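L-fuculose phosphate aldolase (Streptococcus pneumoniae, PDB 4C24) belongs to the class II aldolase and adducin family, a zinc-containing, AraD-like enzyme built round a mixed beta-sheet flanked by helices. Local coordinates at residues A[126-131]-A[154-159]. Sequence-based numbering, arbitrary orientation. Where two conformers were deposited one is given.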
ATOM      1  N   LYS A 126       2.136 -18.278  20.966  1.00 16.38           N
ATOM      2  CA  LYS A 126       0.757 -18.627  20.533  1.00 17.62           C
ATOM      3  C   LYS A 126      -0.108 -17.398  20.293  1.00 15.60           C
ATOM      4  O   LYS A 126      -1.126 -17.463  19.593  1.00 17.56           O
ATOM      5  CB  LYS A 126       0.079 -19.600  21.507  1.00 19.94           C
ATOM      6  CG  LYS A 126      -0.235 -19.002  22.864  1.00 20.53           C
ATOM      7  CD  LYS A 126      -1.076 -19.943  23.715  1.00 23.96           C
ATOM      8  CE  LYS A 126      -1.480 -19.215  24.980  1.00 24.58           C
ATOM      9  NZ  LYS A 126      -2.169 -20.177  25.908  1.00 26.34           N
ATOM     10  N   ASP A 127       0.278 -16.299  20.925  1.00 15.70           N
ATOM     11  CA  ASP A 127      -0.368 -15.010  20.753  1.00 14.21           C
ATOM     12  C   ASP A 127       0.626 -13.938  21.119  1.00 15.71           C
ATOM     13  O   ASP A 127       1.717 -14.242  21.620  1.00 16.26           O
ATOM     14  CB  ASP A 127      -1.667 -14.890  21.604  1.00 16.05           C
ATOM     15  CG  ASP A 127      -1.448 -15.171  23.079  1.00 17.91           C
ATOM     16  OD1 ASP A 127      -0.327 -14.985  23.598  1.00 21.13           O
ATOM     17  OD2 ASP A 127      -2.426 -15.588  23.759  1.00 27.62           O
ATOM     18  N   VAL A 128       0.273 -12.693  20.832  1.00 13.91           N
ATOM     19  CA  VAL A 128       1.062 -11.541  21.266  1.00 15.10           C
ATOM     20  C   VAL A 128       0.192 -10.668  22.167  1.00 13.10           C
ATOM     21  O   VAL A 128      -0.929 -10.285  21.801  1.00 15.21           O
ATOM     22  CB  VAL A 128       1.593 -10.739  20.073  1.00 15.22           C
ATOM     23  CG1 VAL A 128       2.371  -9.533  20.556  1.00 14.03           C
ATOM     24  CG2 VAL A 128       2.461 -11.635  19.199  1.00 16.72           C
ATOM     25  N   ARG A 129       0.686 -10.435  23.370  1.00 11.66           N
ATOM     26  CA  ARG A 129      -0.059  -9.675  24.371  1.00 11.23           C
ATOM     27  C   ARG A 129       0.101  -8.184  24.182  1.00 13.96           C
ATOM     28  O   ARG A 129       1.005  -7.732  23.466  1.00 15.46           O
ATOM     29  CB  ARG A 129       0.436 -10.033  25.764  1.00 12.03           C
ATOM     30  CG  ARG A 129       0.453 -11.515  26.088  1.00 14.11           C
ATOM     31  CD  ARG A 129       0.673 -11.690  27.573  1.00 13.50           C
ATOM     32  NE  ARG A 129       1.051 -13.045  27.928  1.00 17.13           N
ATOM     33  CZ  ARG A 129       2.301 -13.477  28.012  1.00 15.97           C
ATOM     34  NH1 ARG A 129       3.313 -12.635  27.767  1.00 16.29           N
ATOM     35  NH2 ARG A 129       2.539 -14.742  28.338  1.00 20.78           N
ATOM     36  N   VAL A 130      -0.739  -7.422  24.866  1.00 13.99           N
ATOM     37  CA  VAL A 130      -0.586  -5.981  24.909  0.50 13.75           C
ATOM     38  C   VAL A 130      -0.141  -5.544  26.313  1.00 14.22           C
ATOM     39  O   VAL A 130      -0.758  -5.886  27.342  1.00 17.68           O
ATOM     40  CB  VAL A 130      -1.843  -5.241  24.383  0.50 15.70           C
ATOM     41  CG1 VAL A 130      -3.018  -5.391  25.349  0.50 17.85           C
ATOM     42  CG2 VAL A 130      -1.531  -3.777  24.086  0.50 14.76           C
ATOM     43  N   ALA A 131       0.964  -4.817  26.364  1.00 13.98           N
ATOM     44  CA  ALA A 131       1.460  -4.303  27.617  1.00 13.96           C
ATOM     45  C   ALA A 131       0.555  -3.201  28.161  1.00 14.23           C
ATOM     46  O   ALA A 131      -0.121  -2.507  27.406  1.00 15.03           O
ATOM     47  CB  ALA A 131       2.870  -3.752  27.412  1.00 14.24           C
ATOM     48  N   ALA A 154       7.539 -11.217  21.120  1.00 12.52           N
ATOM     49  CA  ALA A 154       7.049  -9.912  20.727  1.00 12.26           C
ATOM     50  C   ALA A 154       5.980  -9.487  21.699  1.00 11.48           C
ATOM     51  O   ALA A 154       5.395 -10.339  22.365  1.00 14.01           O
ATOM     52  CB  ALA A 154       6.501  -9.932  19.312  1.00 14.34           C
ATOM     53  N   VAL A 155       5.750  -8.186  21.749  1.00 11.80           N
ATOM     54  CA  VAL A 155       4.713  -7.603  22.606  1.00 10.68           C
ATOM     55  C   VAL A 155       4.213  -6.321  21.974  1.00 11.84           C
ATOM     56  O   VAL A 155       4.983  -5.584  21.354  1.00 13.65           O
ATOM     57  CB  VAL A 155       5.218  -7.365  24.051  1.00 12.42           C
ATOM     58  CG1 VAL A 155       6.297  -6.307  24.118  1.00 14.64           C
ATOM     59  CG2 VAL A 155       4.094  -6.962  24.984  1.00 14.48           C
ATOM     60  N   LEU A 156       2.910  -6.059  22.049  1.00 11.99           N
ATOM     61  CA  LEU A 156       2.367  -4.782  21.645  1.00 10.27           C
ATOM     62  C   LEU A 156       2.432  -3.760  22.798  1.00 12.52           C
ATOM     63  O   LEU A 156       2.185  -4.085  23.968  1.00 15.29           O
ATOM     64  CB  LEU A 156       0.924  -4.949  21.136  1.00 12.67           C
ATOM     65  CG  LEU A 156       0.660  -6.023  20.082  1.00 13.32           C
ATOM     66  CD1 LEU A 156      -0.811  -6.089  19.708  1.00 16.39           C
ATOM     67  CD2 LEU A 156       1.562  -5.777  18.873  1.00 17.28           C
ATOM     68  N   LEU A 157       2.769  -2.528  22.465  1.00 11.85           N
ATOM     69  CA  LEU A 157       2.874  -1.458  23.438  1.00 13.20           C
ATOM     70  C   LEU A 157       1.665  -0.565  23.228  1.00 13.78           C
ATOM     71  O   LEU A 157       1.467   0.022  22.163  1.00 11.71           O
ATOM     72  CB  LEU A 157       4.148  -0.649  23.188  1.00 12.20           C
ATOM     73  CG  LEU A 157       5.414  -1.501  23.178  1.00 13.86           C
ATOM     74  CD1 LEU A 157       6.599  -0.603  22.807  1.00 15.05           C
ATOM     75  CD2 LEU A 157       5.646  -2.265  24.483  1.00 15.62           C
ATOM     76  N   ALA A 158       0.824  -0.498  24.268  1.00 12.91           N
ATOM     77  CA  ALA A 158      -0.446   0.179  24.154  1.00 12.59           C
ATOM     78  C   ALA A 158      -0.339   1.599  23.574  1.00  9.80           C
ATOM     79  O   ALA A 158       0.439   2.417  24.055  1.00 12.90           O
ATOM     80  CB  ALA A 158      -1.100   0.221  25.525  1.00 14.44           C
ATOM     81  N   ASN A 159      -1.113   1.887  22.531  1.00 11.02           N
ATOM     82  CA  ASN A 159      -1.180   3.230  21.957  1.00 11.68           C
ATOM     83  C   ASN A 159       0.170   3.682  21.425  1.00 12.26           C
ATOM     84  O   ASN A 159       0.452   4.870  21.387  1.00 13.38           O
ATOM     85  CB  ASN A 159      -1.745   4.257  22.951  1.00 14.04           C
ATOM     86  CG  ASN A 159      -3.144   3.914  23.379  1.00 14.90           C
ATOM     87  OD1 ASN A 159      -4.120   4.217  22.697  1.00 16.47           O
ATOM     88  ND2 ASN A 159      -3.234   3.267  24.484  1.00 11.84           N
TER
HETATM   89  O   HOH W   1       3.435 -10.732  24.223  1.00 14.78           O
HETATM   90  O   HOH W   2       2.462  -0.545  26.569  1.00 13.30           O
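The carbonyl oxygen of Leu156 accepts the backbone N-H of Ala131 at 2.8 Å (N to O), a nearly straight bond of 172°, and also meets the CA of Val130 in a CA-H...O contact. Leu156 is engaged through both of its peptide groups, since its own N donates to Arg129 O at 2.9 Å. This pair of bonds straddling Val130 is the signature of parallel pairing, and the joined strands belong to a beta-alpha-beta unit: strand 130-131, helix 139-149 and strand 154-157, with 130-131 at the margin of the chain's mixed sheet. The pairing is short, and water takes over where the strands diverge. One molecule accepts from Arg129 N and donates to Ala154 O (2.7 Å from the water oxygen); another accepts from Ala158 N and holds Ala131 O only weakly.

Side chains pack on both sides of this short pairing. Beside Leu156, Val128 lays CG1 over the backbone of Ala154 and Val155 and brings it 3.9 Å from Leu156 CG; chi1 of 178° sets that methyl anti to the backbone N. In one of its two modelled conformers, Val130 meets Leu156 at about a right angle, its CG2 resting on Leu156 CB and reaching on to Ala158. Leu156 also packs on Ala104 and Leu107 of helix 103-110. The face of Ala131 and Leu157 is instead covered by the crossover helix, where Ala148 touches Ala131 and Ala145 touches Leu157. Just before the strand, Arg129 reaches the end of that helix, its NH1 hydrogen-bonded to the carbonyl oxygens of Ala148 and, just beyond, Glu150. Val155, on the helix side, lays CG2 over the bonded backbone, 3.5 Å from Arg129 O and 4.0 Å from Ala131 N.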